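Local coordinates for protein beta-agarase D (Zobellia galactanivorans, PDB 4ASM) that hydrolyses the beta-1,4-linkages of agarose as a retaining, secreted endo-beta-agarase of family GH16, represented here by its catalytic domain, at residues T77-N82 against T118-I123; L91-S96 against I323-Q328; D246-Q251 against D293-S298; Y261-G266 against K284-S289. All blocks are in the same frame, centred on the assembly; numbering follows the deposited sequence.

In the fold
From the N terminus, the chain enters contact 1 at strand 77-79, passes strand 90-96, which opens contact 2, and closes contact 1 on strand 112-125. Contact 2 closes only when segment 323-328 arrives, 226 residues lying between it and 91-96, so these two contacts cross; T77 and T118 meet D327 directly, and strand 112-125 neighbours both strands of contact 2. Within this long excursion lies contact 3, where helix 291-297 packs on the turn between strands 240-246 and 249-253, and within that in turn contact 4, pairing strands 259-264 and 282-288. Contacts 3 and 4 share a peripheral strand-and-helix unit, their centres about 35 Å from that of contact 2, whose E326 probably lines the substrate cleft.

Contact 1 (T77-N82 against T118-I123); sequences TKWMQN and TRAGCI
T77, K78 and W79 pair in parallel with T118, R119 and A120, the two short strands running 30° apart. K78 N donates to T118 O at 2.8 Å, K78 O accepts a hydrogen bond from A120 N, and M80 N continues the ladder to A120 O. C122 packs on one face of the W79 indole. Its CB lies over the five-membered ring, 3.7 Å from the centroid, and with SG anti to the backbone N (chi1 -174°) the sulfur comes over the six-membered ring, 4.0 Å from that centroid. A120 O meets the edge of the indole, while W79 NE1 is hydrogen-bonded to V325 O of the neighbouring strand 320-326. Replacing W79 by a leucine would probably leave V325 O without its donor and the C122 sulfur without an aromatic face. The sheet face of K78 and R119 is joined by M80 from the loop, SD over one face of the guanidinium and 3.7 Å from R119 NH1; R119 NE is bonded to S96 OG. T77 OG1 pairs with D327 N, T118 OG1 with D327 OD2. The C122 contact and NE1 bond together fix the indole beside E326, which, like M80, probably contributes to substrate binding.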
loop_
_atom_site.group_PDB
_atom_site.type_symbol
_atom_site.label_atom_id
_atom_site.label_comp_id
_atom_site.label_asym_id
_atom_site.label_seq_id
_atom_site.Cartn_x
_atom_site.Cartn_y
_atom_site.Cartn_z
ATOM N N THR A 77 -11.767 11.778 -1.234
ATOM C CA THR A 77 -10.695 12.121 -0.286
ATOM C C THR A 77 -10.180 13.538 -0.526
ATOM O O THR A 77 -9.989 13.952 -1.665
ATOM C CB THR A 77 -9.504 11.190 -0.459
ATOM O OG1 THR A 77 -9.951 9.835 -0.345
ATOM C CG2 THR A 77 -8.395 11.450 0.599
ATOM N N LYS A 78 -9.969 14.273 0.571
ATOM C CA LYS A 78 -9.175 15.511 0.510
ATOM C C LYS A 78 -8.067 15.417 1.544
ATOM O O LYS A 78 -8.311 15.522 2.751
ATOM C CB LYS A 78 -10.014 16.761 0.733
ATOM C CG LYS A 78 -9.173 18.047 0.472
ATOM C CD LYS A 78 -9.673 19.252 1.239
ATOM C CE LYS A 78 -9.314 19.172 2.728
ATOM N NZ LYS A 78 -9.581 20.478 3.433
ATOM N N TRP A 79 -6.837 15.224 1.081
ATOM C CA TRP A 79 -5.723 15.179 2.005
ATOM C C TRP A 79 -5.498 16.543 2.652
ATOM O O TRP A 79 -5.619 17.590 1.996
ATOM C CB TRP A 79 -4.462 14.672 1.324
ATOM C CG TRP A 79 -4.514 13.226 0.990
ATOM C CD1 TRP A 79 -5.013 12.213 1.764
ATOM C CD2 TRP A 79 -4.026 12.629 -0.198
ATOM N NE1 TRP A 79 -4.872 11.004 1.111
ATOM C CE2 TRP A 79 -4.265 11.231 -0.097
ATOM C CE3 TRP A 79 -3.397 13.133 -1.345
ATOM C CZ2 TRP A 79 -3.907 10.344 -1.110
ATOM C CZ3 TRP A 79 -3.032 12.253 -2.337
ATOM C CH2 TRP A 79 -3.280 10.872 -2.215
ATOM N N MET A 80 -5.221 16.513 3.950
ATOM C CA MET A 80 -5.126 17.719 4.758
ATOM C C MET A 80 -3.879 17.688 5.633
ATOM O O MET A 80 -3.598 16.698 6.326
ATOM C CB MET A 80 -6.373 17.882 5.629
ATOM C CG MET A 80 -6.563 19.322 6.088
ATOM S SD MET A 80 -8.090 19.523 6.952
ATOM C CE MET A 80 -7.866 21.179 7.523
ATOM N N GLN A 81 -3.128 18.786 5.610
ATOM C CA GLN A 81 -1.867 18.858 6.335
ATOM C C GLN A 81 -2.043 18.557 7.815
ATOM O O GLN A 81 -1.202 17.879 8.414
ATOM C CB GLN A 81 -1.208 20.230 6.156
ATOM C CG GLN A 81 -0.228 20.328 4.972
ATOM C CD GLN A 81 -0.889 20.070 3.618
ATOM O OE1 GLN A 81 -1.510 20.960 3.037
ATOM N NE2 GLN A 81 -0.774 18.831 3.124
ATOM N N ASN A 82 -3.124 19.069 8.417
ATOM C CA ASN A 82 -3.246 18.979 9.880
ATOM C C ASN A 82 -3.812 17.653 10.397
ATOM O O ASN A 82 -4.099 17.528 11.593
ATOM C CB ASN A 82 -3.999 20.183 10.479
ATOM C CG ASN A 82 -5.482 20.127 10.233
ATOM O OD1 ASN A 82 -5.992 19.228 9.545
ATOM N ND2 ASN A 82 -6.201 21.088 10.795
ATOM N N THR A 118 -14.069 13.209 2.590
ATOM C CA THR A 118 -13.318 12.646 3.709
ATOM C C THR A 118 -11.953 13.301 3.771
ATOM O O THR A 118 -11.111 13.110 2.882
ATOM C CB THR A 118 -13.159 11.133 3.576
ATOM O OG1 THR A 118 -14.471 10.546 3.534
ATOM C CG2 THR A 118 -12.408 10.590 4.789
ATOM N N ARG A 119 -11.743 14.071 4.831
ATOM C CA ARG A 119 -10.456 14.712 5.055
ATOM C C ARG A 119 -9.537 13.664 5.649
ATOM O O ARG A 119 -9.960 12.892 6.502
ATOM C CB ARG A 119 -10.617 15.889 6.023
ATOM C CG ARG A 119 -11.708 16.890 5.588
ATOM C CD ARG A 119 -11.667 18.183 6.418
ATOM N NE ARG A 119 -11.694 17.936 7.857
ATOM C CZ ARG A 119 -11.551 18.883 8.783
ATOM N NH1 ARG A 119 -11.403 20.160 8.412
ATOM N NH2 ARG A 119 -11.564 18.549 10.070
ATOM N N ALA A 120 -8.276 13.638 5.216
ATOM C CA ALA A 120 -7.358 12.579 5.667
ATOM C C ALA A 120 -5.902 13.011 5.570
ATOM O O ALA A 120 -5.547 13.792 4.720
ATOM C CB ALA A 120 -7.573 11.323 4.821
ATOM N N GLY A 121 -5.047 12.428 6.384
ATOM C CA GLY A 121 -3.634 12.786 6.308
ATOM C C GLY A 121 -2.867 11.985 5.256
ATOM O O GLY A 121 -3.272 10.884 4.861
ATOM N N CYS A 122 -1.736 12.538 4.834
ATOM C CA CYS A 122 -0.857 11.904 3.863
ATOM C C CYS A 122 0.530 12.455 4.103
ATOM O O CYS A 122 0.684 13.678 4.200
ATOM C CB CYS A 122 -1.311 12.243 2.438
ATOM S SG CYS A 122 -0.399 11.362 1.147
ATOM N N ILE A 123 1.524 11.573 4.203
ATOM C CA ILE A 123 2.901 12.013 4.391
ATOM C C ILE A 123 3.820 11.339 3.401
ATOM O O ILE A 123 3.525 10.245 2.907
ATOM C CB ILE A 123 3.409 11.761 5.841
ATOM C CG1 ILE A 123 3.618 10.269 6.096
ATOM C CG2 ILE A 123 2.444 12.373 6.850
ATOM C CD1 ILE A 123 4.200 9.986 7.493
#

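Contact 2 (L91-S96 against I323-Q328); sequences LNIWAS and INVEDQ. With IMD (imidazole), chain C.
The flat groups stand outside the apolar seam in which L91, I93 and A95 meet I323 and V325. The W94 ring stacks on H83 and takes F346 edge-to-face, whereas the N324 and E326 side chains leave the backbone away from strand 91-96. N324 ND2 donates to E326 OE2 at 2.9 Å, reaching its anti side 15° out of the carboxylate plane, and the same oxygen accepts from N3 of a bound imidazole at 2.8 Å. This imidazole, probably from the crystallisation liquor, also bonds E160, the probable nucleophile. An alanine in place of E326 is likely to leave the N324 amide without this acceptor, free to turn, and the imidazole without one of its two carboxylate partners. L91 CD2 and I323 CD1 meet tip to tip at 3.8 Å. The I93 side chain crosses I323 at about a right angle, CD1 lying 3.5 Å from I323 O; I93 and V325 run alongside in opposite senses, I93 CG2 4.0 Å from V325 CG2. A95 CB rests on V325 CG1. Both strands pair with the broken strand 112-125, so their apolar side chains meet inside the curved GH16 beta-sandwich (jelly roll), N324 and E326 lying on the other side of 320-326.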
loop_
_atom_site.group_PDB
_atom_site.type_symbol
_atom_site.label_atom_id
_atom_site.label_comp_id
_atom_site.label_asym_id
_atom_site.label_seq_id
_atom_site.Cartn_x
_atom_site.Cartn_y
_atom_site.Cartn_z
ATOM N N LEU A 91 3.241 7.511 14.881
ATOM C CA LEU A 91 2.658 8.374 13.862
ATOM C C LEU A 91 1.128 8.216 13.923
ATOM O O LEU A 91 0.624 7.083 13.969
ATOM C CB LEU A 91 3.172 7.948 12.483
ATOM C CG LEU A 91 2.538 8.591 11.249
ATOM C CD1 LEU A 91 2.890 10.094 11.106
ATOM C CD2 LEU A 91 2.905 7.805 9.991
ATOM N N ASN A 92 0.413 9.338 13.909
ATOM C CA ASN A 92 -1.043 9.358 13.874
ATOM C C ASN A 92 -1.443 9.978 12.540
ATOM O O ASN A 92 -1.014 11.088 12.223
ATOM C CB ASN A 92 -1.612 10.267 14.985
ATOM C CG ASN A 92 -1.502 9.667 16.399
ATOM O OD1 ASN A 92 -2.516 9.507 17.074
ATOM N ND2 ASN A 92 -0.284 9.380 16.857
ATOM N N ILE A 93 -2.241 9.258 11.748
ATOM C CA ILE A 93 -2.820 9.823 10.521
ATOM C C ILE A 93 -4.295 9.491 10.559
ATOM O O ILE A 93 -4.658 8.320 10.613
ATOM C CB ILE A 93 -2.147 9.248 9.252
ATOM C CG1 ILE A 93 -0.739 9.817 9.135
ATOM C CG2 ILE A 93 -2.929 9.649 7.984
ATOM C CD1 ILE A 93 0.050 9.314 7.924
ATOM N N TRP A 94 -5.150 10.506 10.543
ATOM C CA TRP A 94 -6.572 10.247 10.729
ATOM C C TRP A 94 -7.439 10.843 9.647
ATOM O O TRP A 94 -6.955 11.524 8.741
ATOM C CB TRP A 94 -7.029 10.720 12.114
ATOM C CG TRP A 94 -6.936 12.181 12.374
ATOM C CD1 TRP A 94 -7.947 13.090 12.265
ATOM C CD2 TRP A 94 -5.787 12.899 12.832
ATOM N NE1 TRP A 94 -7.503 14.346 12.637
ATOM C CE2 TRP A 94 -6.177 14.253 12.981
ATOM C CE3 TRP A 94 -4.466 12.531 13.140
ATOM C CZ2 TRP A 94 -5.289 15.244 13.401
ATOM C CZ3 TRP A 94 -3.573 13.534 13.554
ATOM C CH2 TRP A 94 -4.002 14.869 13.686
ATOM N N ALA A 95 -8.731 10.545 9.758
ATOM C CA ALA A 95 -9.736 11.051 8.853
ATOM C C ALA A 95 -10.818 11.752 9.649
ATOM O O ALA A 95 -11.058 11.405 10.814
ATOM C CB ALA A 95 -10.333 9.890 8.075
ATOM N N SER A 96 -11.469 12.717 9.003
ATOM C CA SER A 96 -12.619 13.401 9.592
ATOM C C SER A 96 -13.507 13.922 8.474
ATOM O O SER A 96 -13.117 13.893 7.302
ATOM C CB SER A 96 -12.167 14.571 10.475
ATOM O OG SER A 96 -11.640 15.625 9.668
ATOM N N ILE A 323 2.736 7.291 3.542
ATOM C CA ILE A 323 1.771 6.685 4.456
ATOM C C ILE A 323 0.558 7.569 4.432
ATOM O O ILE A 323 0.677 8.796 4.527
ATOM C CB ILE A 323 2.334 6.545 5.889
ATOM C CG1 ILE A 323 3.596 5.685 5.861
ATOM C CG2 ILE A 323 1.249 5.935 6.805
ATOM C CD1 ILE A 323 4.293 5.587 7.212
ATOM N N ASN A 324 -0.626 6.975 4.294
ATOM C CA ASN A 324 -1.836 7.791 4.256
ATOM C C ASN A 324 -3.102 7.019 4.589
ATOM O O ASN A 324 -3.062 5.812 4.813
ATOM C CB ASN A 324 -1.990 8.549 2.906
ATOM C CG ASN A 324 -2.477 7.662 1.751
ATOM O OD1 ASN A 324 -3.023 6.588 1.962
ATOM N ND2 ASN A 324 -2.313 8.141 0.527
ATOM N N VAL A 325 -4.212 7.745 4.598
ATOM C CA VAL A 325 -5.536 7.163 4.652
ATOM C C VAL A 325 -6.268 7.649 3.392
ATOM O O VAL A 325 -6.074 8.786 2.965
ATOM C CB VAL A 325 -6.253 7.611 5.948
ATOM C CG1 VAL A 325 -7.787 7.426 5.868
ATOM C CG2 VAL A 325 -5.623 6.869 7.149
ATOM N N GLU A 326 -7.106 6.788 2.803
ATOM C CA GLU A 326 -7.859 7.136 1.589
ATOM C C GLU A 326 -9.285 6.651 1.637
ATOM O O GLU A 326 -9.555 5.540 2.094
ATOM C CB GLU A 326 -7.205 6.538 0.335
ATOM C CG GLU A 326 -5.852 7.148 0.028
ATOM C CD GLU A 326 -5.162 6.479 -1.151
ATOM O OE1 GLU A 326 -5.790 5.632 -1.839
ATOM O OE2 GLU A 326 -3.983 6.823 -1.405
ATOM N N ASP A 327 -10.180 7.489 1.119
ATOM C CA ASP A 327 -11.543 7.120 0.765
ATOM C C ASP A 327 -11.550 6.940 -0.757
ATOM O O ASP A 327 -11.673 7.903 -1.513
ATOM C CB ASP A 327 -12.489 8.252 1.200
ATOM C CG ASP A 327 -13.948 7.836 1.218
ATOM O OD1 ASP A 327 -14.287 6.820 0.585
ATOM O OD2 ASP A 327 -14.763 8.547 1.847
ATOM N N GLN A 328 -11.375 5.704 -1.209
ATOM C CA GLN A 328 -11.207 5.444 -2.654
ATOM C C GLN A 328 -12.529 5.465 -3.404
ATOM O O GLN A 328 -13.590 5.188 -2.831
ATOM C CB GLN A 328 -10.434 4.141 -2.873
ATOM C CG GLN A 328 -9.047 4.226 -2.222
ATOM C CD GLN A 328 -8.218 2.959 -2.328
ATOM O OE1 GLN A 328 -7.007 2.954 -2.031
ATOM N NE2 GLN A 328 -8.853 1.885 -2.708
HETATM N N1 IMD C . -1.875 3.009 -3.512
HETATM C C2 IMD C . -2.191 4.292 -3.268
HETATM N N3 IMD C . -3.134 4.322 -2.304
HETATM C C4 IMD C . -3.416 3.054 -1.924
HETATM C C5 IMD C . -2.611 2.225 -2.694
#

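Contact 3 (D246-Q251 against D293-S298); sequences DNDAVQ and DAKNKS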
loop_
_atom_site.group_PDB
_atom_site.type_symbol
_atom_site.label_atom_id
_atom_site.label_comp_id
_atom_site.label_asym_id
_atom_site.label_seq_id
_atom_site.Cartn_x
_atom_site.Cartn_y
_atom_site.Cartn_z
ATOM N N ASP A 246 7.238 -12.810 -8.713
ATOM C CA ASP A 246 8.546 -12.956 -9.335
ATOM C C ASP A 246 8.375 -13.026 -10.835
ATOM O O ASP A 246 8.191 -14.119 -11.416
ATOM C CB ASP A 246 9.276 -14.185 -8.779
ATOM C CG ASP A 246 10.727 -14.254 -9.225
ATOM O OD1 ASP A 246 11.030 -13.785 -10.350
ATOM O OD2 ASP A 246 11.577 -14.779 -8.450
ATOM N N ASN A 247 8.454 -11.843 -11.453
ATOM C CA ASN A 247 8.395 -11.665 -12.915
ATOM C C ASN A 247 7.032 -12.013 -13.537
ATOM O O ASN A 247 6.273 -11.117 -13.935
ATOM C CB ASN A 247 9.561 -12.405 -13.607
ATOM C CG ASN A 247 9.687 -12.061 -15.072
ATOM O OD1 ASN A 247 9.812 -12.954 -15.925
ATOM N ND2 ASN A 247 9.646 -10.782 -15.382
ATOM N N ASP A 248 6.721 -13.311 -13.629
ATOM C CA ASP A 248 5.516 -13.785 -14.309
ATOM C C ASP A 248 4.792 -14.875 -13.516
ATOM O O ASP A 248 3.918 -15.553 -14.045
ATOM C CB ASP A 248 5.809 -14.264 -15.750
ATOM C CG ASP A 248 6.904 -15.306 -15.819
ATOM O OD1 ASP A 248 7.413 -15.743 -14.775
ATOM O OD2 ASP A 248 7.274 -15.670 -16.964
ATOM N N ALA A 249 5.160 -14.995 -12.237
ATOM C CA ALA A 249 4.630 -16.034 -11.357
ATOM C C ALA A 249 4.421 -15.503 -9.960
ATOM O O ALA A 249 5.037 -14.506 -9.550
ATOM C CB ALA A 249 5.597 -17.215 -11.318
ATOM N N VAL A 250 3.572 -16.199 -9.216
ATOM C CA VAL A 250 3.165 -15.767 -7.893
ATOM C C VAL A 250 3.189 -16.981 -6.969
ATOM O O VAL A 250 2.888 -18.104 -7.388
ATOM C CB VAL A 250 1.716 -15.218 -7.944
ATOM C CG1 VAL A 250 1.257 -14.768 -6.609
ATOM C CG2 VAL A 250 1.618 -14.052 -8.945
ATOM N N GLN A 251 3.552 -16.755 -5.709
ATOM C CA GLN A 251 3.277 -17.757 -4.676
ATOM C C GLN A 251 2.667 -17.030 -3.500
ATOM O O GLN A 251 3.090 -15.915 -3.172
ATOM C CB GLN A 251 4.515 -18.570 -4.285
ATOM C CG GLN A 251 5.496 -17.921 -3.350
ATOM C CD GLN A 251 6.579 -18.913 -2.942
ATOM O OE1 GLN A 251 6.750 -19.253 -1.763
ATOM N NE2 GLN A 251 7.308 -19.382 -3.923
ATOM N N ASP A 293 8.344 -23.790 -11.414
ATOM C CA ASP A 293 7.367 -24.378 -12.327
ATOM C C ASP A 293 6.418 -23.308 -12.888
ATOM O O ASP A 293 6.140 -23.285 -14.087
ATOM C CB ASP A 293 6.582 -25.478 -11.582
ATOM C CG ASP A 293 5.623 -26.235 -12.478
ATOM O OD1 ASP A 293 6.054 -26.752 -13.539
ATOM O OD2 ASP A 293 4.438 -26.334 -12.096
ATOM N N ALA A 294 5.922 -22.432 -12.010
ATOM C CA ALA A 294 5.031 -21.360 -12.424
ATOM C C ALA A 294 5.703 -20.406 -13.425
ATOM O O ALA A 294 5.123 -20.074 -14.433
ATOM C CB ALA A 294 4.530 -20.609 -11.184
ATOM N N LYS A 295 6.933 -20.011 -13.118
ATOM C CA LYS A 295 7.745 -19.178 -14.008
ATOM C C LYS A 295 7.965 -19.862 -15.359
ATOM O O LYS A 295 7.864 -19.224 -16.400
ATOM C CB LYS A 295 9.083 -18.832 -13.353
ATOM C CG LYS A 295 8.951 -17.862 -12.167
ATOM C CD LYS A 295 10.240 -17.726 -11.322
ATOM C CE LYS A 295 11.418 -17.244 -12.136
ATOM N NZ LYS A 295 11.284 -15.824 -12.516
ATOM N N ASN A 296 8.231 -21.167 -15.352
ATOM C CA ASN A 296 8.389 -21.901 -16.610
ATOM C C ASN A 296 7.124 -21.870 -17.437
ATOM O O ASN A 296 7.170 -21.668 -18.653
ATOM C CB ASN A 296 8.753 -23.365 -16.356
ATOM C CG ASN A 296 10.145 -23.555 -15.836
ATOM O OD1 ASN A 296 10.458 -24.614 -15.280
ATOM N ND2 ASN A 296 10.999 -22.550 -16.002
ATOM N N LYS A 297 5.985 -22.091 -16.782
ATOM C CA LYS A 297 4.698 -22.186 -17.456
ATOM C C LYS A 297 4.168 -20.849 -17.946
ATOM O O LYS A 297 3.433 -20.782 -18.939
ATOM C CB LYS A 297 3.657 -22.834 -16.531
ATOM C CG LYS A 297 3.875 -24.321 -16.299
ATOM C CD LYS A 297 2.822 -24.814 -15.324
ATOM C CE LYS A 297 2.944 -26.318 -15.094
ATOM N NZ LYS A 297 2.595 -27.067 -16.331
ATOM N N SER A 298 4.517 -19.786 -17.235
ATOM C CA SER A 298 3.885 -18.500 -17.502
ATOM C C SER A 298 4.467 -17.774 -18.701
ATOM O O SER A 298 5.676 -17.780 -18.935
ATOM C CB SER A 298 3.992 -17.601 -16.276
ATOM O OG SER A 298 3.275 -16.410 -16.544
HETATM O O HOH W 1 10.050 -15.803 -14.990
#
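A294, midway along the short helix 291-297, sets its CB against A249 CB at 3.6 Å, a close methyl-to-methyl contact where the helix packs on A249. K295 follows and does most of the reaching. Its CG packs on A249 CB at 3.5 Å, its CA and CG pass D248 OD1, and the chain then bends twice (chi3 59°, chi4 71°) to bring the ammonium back over the turn. There NZ forms a salt bridge with D246 OD1 at 3.0 Å, coming from above the carboxylate plane, 64° out of it, while D246 OD2 is paired with R232. The aspartate thus lies between two cations, which would probably favour its ionised form. A water tightens the same corner: it accepts from K295 NZ at 2.8 Å and donates to N247 OD1 and to D248 OD1, the latter at 2.6 Å. It thereby links the lysine to D248, whose carboxylate lies beyond salt-bridge range. At S298, where the chain leaves the helix, the hydroxyl donates to D248 O at 2.7 Å and also hydrogen-bonds I300 N; with K295 gripping D246, the turn is tied to the helix at both D246 and D248. The turn itself is tight: D248 N bonds back to D246 O at 2.8 Å across N247, and A249 N reaches the same oxygen from the same face. Helix 291-297 sits across the hairpin of strands 240-246 and 249-253, with L291 against D246 and A249, A294 touching A288 of strand 282-288, and S298 resting on P264 of strand 259-264.

Contact 4 (Y261-G266 against K284-S289); sequences YTYPAG and KMNIAS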
loop_
_atom_site.group_PDB
_atom_site.type_symbol
_atom_site.label_atom_id
_atom_site.label_comp_id
_atom_site.label_asym_id
_atom_site.label_seq_id
_atom_site.Cartn_x
_atom_site.Cartn_y
_atom_site.Cartn_z
ATOM N N TYR A 261 1.131 -21.933 -5.627
ATOM C CA TYR A 261 1.952 -21.355 -6.699
ATOM C C TYR A 261 1.054 -21.161 -7.883
ATOM O O TYR A 261 0.375 -22.111 -8.320
ATOM C CB TYR A 261 3.102 -22.309 -7.071
ATOM C CG TYR A 261 3.885 -22.743 -5.868
ATOM C CD1 TYR A 261 4.940 -21.965 -5.371
ATOM C CD2 TYR A 261 3.543 -23.916 -5.187
ATOM C CE1 TYR A 261 5.634 -22.336 -4.225
ATOM C CE2 TYR A 261 4.242 -24.313 -4.051
ATOM C CZ TYR A 261 5.270 -23.508 -3.570
ATOM O OH TYR A 261 5.958 -23.901 -2.449
ATOM N N THR A 262 1.005 -19.933 -8.385
ATOM C CA THR A 262 0.096 -19.624 -9.473
ATOM C C THR A 262 0.719 -18.731 -10.533
ATOM O O THR A 262 1.769 -18.144 -10.329
ATOM C CB THR A 262 -1.204 -18.951 -8.964
ATOM O OG1 THR A 262 -0.853 -17.730 -8.300
ATOM C CG2 THR A 262 -2.001 -19.867 -8.007
ATOM N N TYR A 263 0.076 -18.662 -11.687
ATOM C CA TYR A 263 0.529 -17.762 -12.750
ATOM C C TYR A 263 -0.695 -17.409 -13.623
ATOM O O TYR A 263 -1.718 -18.108 -13.589
ATOM C CB TYR A 263 1.665 -18.410 -13.571
ATOM C CG TYR A 263 1.199 -19.633 -14.315
ATOM C CD1 TYR A 263 1.182 -20.887 -13.687
ATOM C CD2 TYR A 263 0.725 -19.535 -15.618
ATOM C CE1 TYR A 263 0.697 -22.003 -14.346
ATOM C CE2 TYR A 263 0.246 -20.647 -16.288
ATOM C CZ TYR A 263 0.239 -21.881 -15.644
ATOM O OH TYR A 263 -0.257 -23.007 -16.282
ATOM N N PRO A 264 -0.620 -16.304 -14.377
ATOM C CA PRO A 264 -1.762 -15.868 -15.189
ATOM C C PRO A 264 -2.185 -16.873 -16.259
ATOM O O PRO A 264 -1.339 -17.384 -17.020
ATOM C CB PRO A 264 -1.262 -14.563 -15.828
ATOM C CG PRO A 264 -0.154 -14.088 -14.909
ATOM C CD PRO A 264 0.515 -15.362 -14.443
ATOM N N ALA A 265 -3.486 -17.157 -16.288
ATOM C CA ALA A 265 -4.060 -18.077 -17.276
ATOM C C ALA A 265 -4.247 -17.406 -18.635
ATOM O O ALA A 265 -4.213 -18.070 -19.667
ATOM C CB ALA A 265 -5.367 -18.642 -16.778
ATOM N N GLY A 266 -4.490 -16.099 -18.657
ATOM C CA GLY A 266 -4.687 -15.433 -19.929
ATOM C C GLY A 266 -4.936 -13.950 -19.848
ATOM O O GLY A 266 -5.443 -13.428 -18.837
ATOM N N LYS A 284 -7.957 -14.641 -13.736
ATOM C CA LYS A 284 -7.886 -16.100 -13.846
ATOM C C LYS A 284 -6.440 -16.568 -13.758
ATOM O O LYS A 284 -5.562 -16.089 -14.501
ATOM C CB LYS A 284 -8.535 -16.581 -15.153
ATOM C CG LYS A 284 -8.682 -18.097 -15.228
ATOM C CD LYS A 284 -9.310 -18.513 -16.541
ATOM C CE LYS A 284 -9.384 -20.042 -16.628
ATOM N NZ LYS A 284 -9.950 -20.422 -17.955
ATOM N N MET A 285 -6.193 -17.497 -12.831
ATOM C CA MET A 285 -4.840 -17.994 -12.587
ATOM C C MET A 285 -4.835 -19.520 -12.670
ATOM O O MET A 285 -5.845 -20.173 -12.348
ATOM C CB MET A 285 -4.371 -17.589 -11.175
ATOM C CG MET A 285 -4.447 -16.080 -10.904
ATOM S SD MET A 285 -3.259 -15.126 -11.856
ATOM C CE MET A 285 -1.762 -15.325 -10.908
ATOM N N ASN A 286 -3.713 -20.057 -13.121
ATOM C CA ASN A 286 -3.525 -21.505 -13.118
ATOM C C ASN A 286 -2.629 -21.921 -11.954
ATOM O O ASN A 286 -1.861 -21.125 -11.438
ATOM C CB ASN A 286 -2.872 -21.948 -14.429
ATOM C CG ASN A 286 -3.805 -21.853 -15.620
ATOM O OD1 ASN A 286 -5.028 -21.798 -15.488
ATOM N ND2 ASN A 286 -3.208 -21.853 -16.813
ATOM N N ILE A 287 -2.721 -23.204 -11.577
ATOM C CA ILE A 287 -1.955 -23.775 -10.478
ATOM C C ILE A 287 -0.669 -24.401 -10.996
ATOM O O ILE A 287 -0.679 -25.125 -12.015
ATOM C CB ILE A 287 -2.796 -24.852 -9.754
ATOM C CG1 ILE A 287 -3.965 -24.171 -9.059
ATOM C CG2 ILE A 287 -1.962 -25.658 -8.740
ATOM C CD1 ILE A 287 -5.002 -25.133 -8.570
ATOM N N ALA A 288 0.422 -24.107 -10.296
ATOM C CA ALA A 288 1.708 -24.747 -10.559
ATOM C C ALA A 288 2.200 -25.476 -9.307
ATOM O O ALA A 288 1.546 -25.449 -8.258
ATOM C CB ALA A 288 2.745 -23.719 -11.028
ATOM N N SER A 289 3.335 -26.152 -9.413
ATOM C CA SER A 289 3.792 -26.956 -8.288
ATOM C C SER A 289 5.009 -26.400 -7.538
ATOM O O SER A 289 5.478 -27.016 -6.580
ATOM C CB SER A 289 4.073 -28.367 -8.757
ATOM O OG SER A 289 5.082 -28.335 -9.720
HETATM O O HOH W 2 0.122 -24.516 -6.002
HETATM O O HOH W 3 -0.858 -25.017 -14.754
HETATM O O HOH W 4 -4.650 -14.118 -16.312
#
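The Y263 ring overlaps the side chain of N286, with CZ 3.3 Å from N286 CB, which lies over one ring face. The two belong to an antiparallel ladder between strands 261-264 and 285-288, whose directions are 143° apart, and they form a hydrogen-bonded pair: N286 N donates to Y263 O at 2.8 Å and Y263 N to N286 O. The side chains repeat the link, since N286 ND2 also donates to Y263 OH, a longer bond of 3.2 Å, with ring and amide planes 81° apart. Y263 reaches its neighbour because CG sits between the backbone N and the carbonyl carbon (chi1 65°), leaning the ring over the adjoining strand. A288 CB lies at the ring's edge, and the phenol oxygen is held by the amide directly and by the I287 carbonyl through water. T262, on the sheet face opposite Y263, is approached by M285, whose chain folds back until CE stands 3.7 Å from T262 OG1 and against P264. That methionine and T262 both touch V250 of strand 249-253, which pairs with 259-264 on its other side, while A288 and Y263 face helix 291-297. At one end A288 N gives Y261 O a nearly straight bond of 2.8 Å, and a water spans Y261 N and A288 O. At the other, A265 CB touches both N286 OD1 and K284 CG, and K284 O takes A265 N. A water donates to that same K284 O at 2.8 Å and accepts from G266 N at 3.1 Å.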